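Local coordinates for putative tetR family transcriptional regulator (Streptomyces coelicolor A3, PDB 2Q24), which probably binds regulatory DNA through a helix-turn-helix motif and controls transcription, as expected of a TetR-type regulator, at residues L164-S167 and A173-E176; A23-F28 and E63-N68. All coordinates share one frame; numbering follows the deposited sequence.

How the contacts relate
The two contacts follow one another along the chain: contact 2 is complete before contact 1 begins, and they share no helix. Contact 2 packs helix 17-31 against helix 58-75 in the N-terminal TetR-type region, with the predicted helix-turn-helix (residues 36-55) lying between its two segments in sequence. Contact 1 belongs to the SbtR-like C-terminal region, where helix 152-165 is followed by helix 172-185 after a short connecting segment, residues 166-171. The centres of contacts 1 and 2 are about 22 Å apart, and the nearest atoms of contacts 1 and 2 about 12 Å. One therefore helps build the presumed DNA-binding head, the other the all-helical body; Glu63, Arg67 and Asn68 of contact 2 also reach the second subunit.

Contact 1: L164-S167 and A173-E176; sequences LTSS and AQAE
Ser166 and Gln174 meet through their polar ends: the serine OG donates a hydrogen bond to Gln174 OE1 at 2.8 Å. The bond arrives at a C=O...donor angle of 120°, with the donor tilted 16° from the carbonyl plane. In Gln174, CG anti to the backbone N (chi1 174°) and an extended chain carry CD across, and the final amide twist sets OE1 beside the serine hydroxyl. Such length suits glutamine, which spans from one helix to the end of the preceding one with an uncharged acceptor. OE1 also accepts from a water at 2.7 Å; this water donates to Thr165 O at 2.9 Å as well, linking the amide to the helix end. The serine OG, anti to its carbonyl carbon, is turned across to the amide oxygen.

Beside this polar link, Ala175 CB sits 3.8 Å from Ser166 CB and 3.7 Å from Ser166 O; small side chains bring the CA atoms of Ser166 and Ala175 to 5.3 Å. The contact thus joins the end of helix 152-165 to the start of helix 172-185 across their short connection in the SbtR-like C-terminal region. Ser166 also touches Leu178 of helix 172-185, while helix 86-106 packs against Leu164 and Ser167.

Contact 2: A23-F28 and E63-N68; sequences AAVRVF and EAAYRN
Ala24, Val25 and Ala65 form a small apolar helix-helix contact in the N-terminal TetR-family region, the presumed DNA-binding part, where helix 17-31 packs on helix 58-75 and the predicted helix-turn-helix lies between them in sequence. All three touching residues are buried, and no hydrogen bond crosses between the two segments.

Polar and charged groups lie around this apolar patch. On helix 17-31, Arg26 forms a salt bridge with Glu43 of helix 37-43. On helix 58-75, Asn68 and Arg67 hydrogen-bond to Asp124 and Pro121 of the second subunit, bringing this helix into the dimer contact; Asn68 ND2 also bonds Asp18 of helix 17-31, so its amide serves both the helix pair and the dimer. Within helix 58-75, Arg67 NH1 bridges one turn back to Glu63 OE2 at 3.2 Å, with an N-H...O angle of 151° and the carboxylate oxygen near the guanidinium plane.

The packing itself is carried by methyl groups. Ala24 CB meets Ala65 CB at 3.7 Å, a contact in which each alanine offers its single methyl. Val25 CG2 touches the same Ala65 methyl at an equal 3.7 Å, so Ala65 is met by both neighbours on the facing helix. Its small side chain lets the helices come near: the CA atoms of Val25 and Ala65 are 5.7 Å apart. Valine adds a branch: with CG1 anti to the backbone N (chi1 167°), CG2 is the methyl that reaches helix 58-75. Val25 CG2 also lies 3.4 Å from Ala65 O, a close contact of a methyl with the backbone.

Contact 1: L164-S167 and A173-E176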
ATOM      1  N   LEU B 164      -0.957  20.117  -7.669  1.00 23.48           N
ATOM      2  CA  LEU B 164      -0.098  21.257  -7.387  1.00 22.95           C
ATOM      3  C   LEU B 164      -0.623  22.589  -7.909  1.00 22.90           C
ATOM      4  O   LEU B 164      -0.422  23.614  -7.264  1.00 23.46           O
ATOM      5  CB  LEU B 164       1.309  21.026  -7.945  1.00 22.63           C
ATOM      6  CG  LEU B 164       2.085  19.861  -7.339  1.00 25.41           C
ATOM      7  CD1 LEU B 164       3.325  19.658  -8.201  1.00 26.62           C
ATOM      8  CD2 LEU B 164       2.489  20.169  -5.885  1.00 31.40           C
ATOM      9  N   THR B 165      -1.285  22.597  -9.059  1.00 21.76           N
ATOM     10  CA  THR B 165      -1.758  23.858  -9.600  1.00 23.15           C
ATOM     11  C   THR B 165      -3.127  24.268  -9.068  1.00 23.48           C
ATOM     12  O   THR B 165      -3.461  25.457  -9.060  1.00 25.01           O
ATOM     13  CB  THR B 165      -1.875  23.814 -11.147  1.00 21.68           C
ATOM     14  OG1 THR B 165      -2.750  22.762 -11.521  1.00 23.23           O
ATOM     15  CG2 THR B 165      -0.493  23.591 -11.810  1.00 22.57           C
ATOM     16  N   SER B 166      -3.932  23.287  -8.664  1.00 25.04           N
ATOM     17  CA  SER B 166      -5.360  23.504  -8.552  1.00 26.47           C
ATOM     18  C   SER B 166      -5.985  22.991  -7.259  1.00 28.38           C
ATOM     19  O   SER B 166      -7.127  22.564  -7.277  1.00 27.71           O
ATOM     20  CB  SER B 166      -6.060  22.888  -9.781  1.00 26.35           C
ATOM     21  OG  SER B 166      -5.426  23.351 -10.968  1.00 28.67           O
ATOM     22  N   SER B 167      -5.246  23.115  -6.156  1.00 29.66           N
ATOM     23  CA  SER B 167      -5.672  22.600  -4.847  1.00 32.88           C
ATOM     24  C   SER B 167      -6.507  23.535  -3.985  1.00 33.23           C
ATOM     25  O   SER B 167      -7.182  23.060  -3.071  1.00 34.26           O
ATOM     26  CB  SER B 167      -4.464  22.128  -4.033  1.00 32.71           C
ATOM     27  OG  SER B 167      -4.240  20.780  -4.343  1.00 37.00           O
ATOM     28  N   ALA B 173     -13.130  24.043  -9.502  1.00 26.19           N
ATOM     29  CA  ALA B 173     -13.735  23.828 -10.810  1.00 26.55           C
ATOM     30  C   ALA B 173     -12.633  23.589 -11.866  1.00 26.21           C
ATOM     31  O   ALA B 173     -12.778  22.735 -12.738  1.00 26.58           O
ATOM     32  CB  ALA B 173     -14.629  24.975 -11.190  1.00 27.22           C
ATOM     33  N   GLN B 174     -11.556  24.367 -11.783  1.00 24.93           N
ATOM     34  CA  GLN B 174     -10.361  24.139 -12.652  1.00 24.92           C
ATOM     35  C   GLN B 174      -9.838  22.733 -12.533  1.00 25.47           C
ATOM     36  O   GLN B 174      -9.556  22.099 -13.553  1.00 24.30           O
ATOM     37  CB  GLN B 174      -9.260  25.155 -12.343  1.00 25.15           C
ATOM     38  CG  GLN B 174      -7.944  24.903 -13.080  1.00 27.64           C
ATOM     39  CD  GLN B 174      -6.939  26.024 -12.844  1.00 30.38           C
ATOM     40  OE1 GLN B 174      -6.079  25.915 -11.980  1.00 31.47           O
ATOM     41  NE2 GLN B 174      -7.029  27.069 -13.625  1.00 28.85           N
ATOM     42  N   ALA B 175      -9.692  22.218 -11.307  1.00 24.61           N
ATOM     43  CA  ALA B 175      -9.202  20.858 -11.142  1.00 24.81           C
ATOM     44  C   ALA B 175     -10.083  19.828 -11.849  1.00 25.91           C
ATOM     45  O   ALA B 175      -9.552  18.895 -12.430  1.00 24.84           O
ATOM     46  CB  ALA B 175      -9.041  20.479  -9.652  1.00 25.55           C
ATOM     47  N   GLU B 176     -11.417  20.015 -11.797  1.00 24.49           N
ATOM     48  CA  GLU B 176     -12.390  19.097 -12.430  1.00 27.03           C
ATOM     49  C   GLU B 176     -12.190  19.202 -13.934  1.00 25.89           C
ATOM     50  O   GLU B 176     -12.109  18.156 -14.621  1.00 27.17           O
ATOM     51  CB  GLU B 176     -13.877  19.398 -12.070  1.00 27.36           C
ATOM     52  CG  GLU B 176     -14.338  18.891 -10.679  1.00 34.18           C
ATOM     53  CD  GLU B 176     -15.309  19.821  -9.888  1.00 38.09           C
ATOM     54  OE1 GLU B 176     -15.997  20.749 -10.444  1.00 40.67           O
ATOM     55  OE2 GLU B 176     -15.365  19.608  -8.644  1.00 41.57           O
TER
HETATM   56  O   HOH W   1      -3.826  27.278 -11.328  1.00 34.81           O

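Contact 2: A23-F28 and E63-N68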
ATOM      1  N   ALA B  23      -9.899  11.765  10.723  1.00 28.41           N
ATOM      2  CA  ALA B  23      -9.877  13.054  11.429  1.00 29.49           C
ATOM      3  C   ALA B  23      -8.472  13.679  11.468  1.00 28.99           C
ATOM      4  O   ALA B  23      -8.328  14.895  11.245  1.00 29.36           O
ATOM      5  CB  ALA B  23     -10.457  12.909  12.865  1.00 29.52           C
ATOM      6  N   ALA B  24      -7.438  12.865  11.730  1.00 29.09           N
ATOM      7  CA  ALA B  24      -6.063  13.340  11.679  1.00 28.73           C
ATOM      8  C   ALA B  24      -5.685  13.936  10.325  1.00 29.61           C
ATOM      9  O   ALA B  24      -5.063  14.985  10.253  1.00 30.15           O
ATOM     10  CB  ALA B  24      -5.091  12.199  12.053  1.00 29.34           C
ATOM     11  N   VAL B  25      -6.003  13.232   9.237  1.00 29.49           N
ATOM     12  CA  VAL B  25      -5.692  13.755   7.931  1.00 29.63           C
ATOM     13  C   VAL B  25      -6.368  15.113   7.724  1.00 30.64           C
ATOM     14  O   VAL B  25      -5.738  16.037   7.229  1.00 30.94           O
ATOM     15  CB  VAL B  25      -6.136  12.778   6.823  1.00 29.34           C
ATOM     16  CG1 VAL B  25      -6.118  13.455   5.431  1.00 30.56           C
ATOM     17  CG2 VAL B  25      -5.265  11.501   6.852  1.00 26.13           C
ATOM     18  N   ARG B  26      -7.648  15.212   8.090  1.00 30.90           N
ATOM     19  CA  ARG B  26      -8.438  16.428   7.906  1.00 31.67           C
ATOM     20  C   ARG B  26      -7.768  17.580   8.675  1.00 31.18           C
ATOM     21  O   ARG B  26      -7.486  18.648   8.120  1.00 30.99           O
ATOM     22  CB  ARG B  26      -9.864  16.144   8.412  1.00 32.67           C
ATOM     23  CG  ARG B  26     -10.969  17.169   8.136  1.00 36.73           C
ATOM     24  CD  ARG B  26     -12.290  16.697   8.823  1.00 42.41           C
ATOM     25  NE  ARG B  26     -12.367  15.217   8.877  1.00 47.09           N
ATOM     26  CZ  ARG B  26     -13.057  14.498   9.774  1.00 46.91           C
ATOM     27  NH1 ARG B  26     -13.779  15.087  10.728  1.00 48.28           N
ATOM     28  NH2 ARG B  26     -13.032  13.167   9.708  1.00 45.46           N
ATOM     29  N   VAL B  27      -7.476  17.342   9.944  1.00 31.42           N
ATOM     30  CA  VAL B  27      -6.952  18.400  10.814  1.00 31.15           C
ATOM     31  C   VAL B  27      -5.491  18.764  10.475  1.00 31.39           C
ATOM     32  O   VAL B  27      -5.123  19.937  10.460  1.00 31.64           O
ATOM     33  CB  VAL B  27      -7.117  18.043  12.328  1.00 31.58           C
ATOM     34  CG1 VAL B  27      -6.553  19.161  13.225  1.00 32.81           C
ATOM     35  CG2 VAL B  27      -8.593  17.822  12.687  1.00 30.65           C
ATOM     36  N   PHE B  28      -4.648  17.768  10.222  1.00 30.48           N
ATOM     37  CA  PHE B  28      -3.268  18.070   9.843  1.00 31.08           C
ATOM     38  C   PHE B  28      -3.208  18.751   8.477  1.00 31.10           C
ATOM     39  O   PHE B  28      -2.378  19.634   8.275  1.00 30.86           O
ATOM     40  CB  PHE B  28      -2.376  16.826   9.864  1.00 31.11           C
ATOM     41  CG  PHE B  28      -1.947  16.412  11.248  1.00 31.61           C
ATOM     42  CD1 PHE B  28      -1.237  17.291  12.075  1.00 31.79           C
ATOM     43  CD2 PHE B  28      -2.260  15.148  11.728  1.00 34.36           C
ATOM     44  CE1 PHE B  28      -0.859  16.910  13.357  1.00 33.58           C
ATOM     45  CE2 PHE B  28      -1.869  14.756  13.017  1.00 36.04           C
ATOM     46  CZ  PHE B  28      -1.172  15.636  13.818  1.00 34.96           C
ATOM     47  N   GLU B  63       2.222   9.864  10.669  1.00 22.47           N
ATOM     48  CA  GLU B  63       2.613   8.751   9.759  1.00 22.92           C
ATOM     49  C   GLU B  63       1.478   7.773   9.502  1.00 23.02           C
ATOM     50  O   GLU B  63       1.172   7.440   8.340  1.00 22.90           O
ATOM     51  CB  GLU B  63       3.844   7.997  10.288  1.00 24.40           C
ATOM     52  CG  GLU B  63       4.108   6.774   9.429  1.00 25.87           C
ATOM     53  CD  GLU B  63       5.366   6.046   9.747  1.00 32.49           C
ATOM     54  OE1 GLU B  63       6.280   6.635  10.351  1.00 33.73           O
ATOM     55  OE2 GLU B  63       5.405   4.843   9.401  1.00 34.69           O
ATOM     56  N   ALA B  64       0.853   7.282  10.574  1.00 23.76           N
ATOM     57  CA  ALA B  64      -0.310   6.368  10.441  1.00 25.30           C
ATOM     58  C   ALA B  64      -1.473   6.957   9.618  1.00 24.60           C
ATOM     59  O   ALA B  64      -2.077   6.271   8.776  1.00 24.04           O
ATOM     60  CB  ALA B  64      -0.811   5.955  11.824  1.00 25.74           C
ATOM     61  N   ALA B  65      -1.769   8.239   9.847  1.00 24.25           N
ATOM     62  CA  ALA B  65      -2.823   8.958   9.102  1.00 23.86           C
ATOM     63  C   ALA B  65      -2.514   9.008   7.614  1.00 24.48           C
ATOM     64  O   ALA B  65      -3.397   8.672   6.778  1.00 24.72           O
ATOM     65  CB  ALA B  65      -3.003  10.362   9.612  1.00 24.42           C
ATOM     66  N   TYR B  66      -1.273   9.398   7.286  1.00 23.39           N
ATOM     67  CA  TYR B  66      -0.844   9.405   5.884  1.00 22.94           C
ATOM     68  C   TYR B  66      -0.945   7.991   5.263  1.00 22.74           C
ATOM     69  O   TYR B  66      -1.480   7.844   4.159  1.00 23.70           O
ATOM     70  CB  TYR B  66       0.583   9.992   5.722  1.00 22.80           C
ATOM     71  CG  TYR B  66       1.031   9.998   4.259  1.00 24.13           C
ATOM     72  CD1 TYR B  66       0.585  10.998   3.348  1.00 28.04           C
ATOM     73  CD2 TYR B  66       1.896   9.012   3.785  1.00 25.64           C
ATOM     74  CE1 TYR B  66       1.008  10.973   2.017  1.00 28.23           C
ATOM     75  CE2 TYR B  66       2.319   9.001   2.476  1.00 27.34           C
ATOM     76  CZ  TYR B  66       1.856   9.964   1.606  1.00 28.50           C
ATOM     77  OH  TYR B  66       2.275   9.908   0.298  1.00 32.71           O
ATOM     78  N   ARG B  67      -0.430   6.974   5.949  1.00 22.81           N
ATOM     79  CA  ARG B  67      -0.434   5.622   5.405  1.00 23.77           C
ATOM     80  C   ARG B  67      -1.834   5.105   5.220  1.00 25.13           C
ATOM     81  O   ARG B  67      -2.133   4.377   4.261  1.00 24.72           O
ATOM     82  CB  ARG B  67       0.331   4.693   6.354  1.00 24.94           C
ATOM     83  CG  ARG B  67       1.824   4.947   6.310  1.00 23.77           C
ATOM     84  CD  ARG B  67       2.602   4.085   7.327  1.00 24.58           C
ATOM     85  NE  ARG B  67       2.494   2.653   7.044  1.00 27.06           N
ATOM     86  CZ  ARG B  67       3.161   1.711   7.681  1.00 25.52           C
ATOM     87  NH1 ARG B  67       3.985   2.054   8.680  1.00 24.41           N
ATOM     88  NH2 ARG B  67       2.997   0.432   7.343  1.00 25.25           N
ATOM     89  N   ASN B  68      -2.722   5.452   6.166  1.00 23.68           N
ATOM     90  CA  ASN B  68      -4.113   5.069   6.037  1.00 25.09           C
ATOM     91  C   ASN B  68      -4.775   5.726   4.830  1.00 25.13           C
ATOM     92  O   ASN B  68      -5.560   5.082   4.130  1.00 24.50           O
ATOM     93  CB  ASN B  68      -4.874   5.460   7.329  1.00 25.60           C
ATOM     94  CG  ASN B  68      -6.337   5.067   7.266  1.00 28.41           C
ATOM     95  OD1 ASN B  68      -7.190   5.924   7.131  1.00 28.49           O
ATOM     96  ND2 ASN B  68      -6.622   3.763   7.382  1.00 29.65           N
TER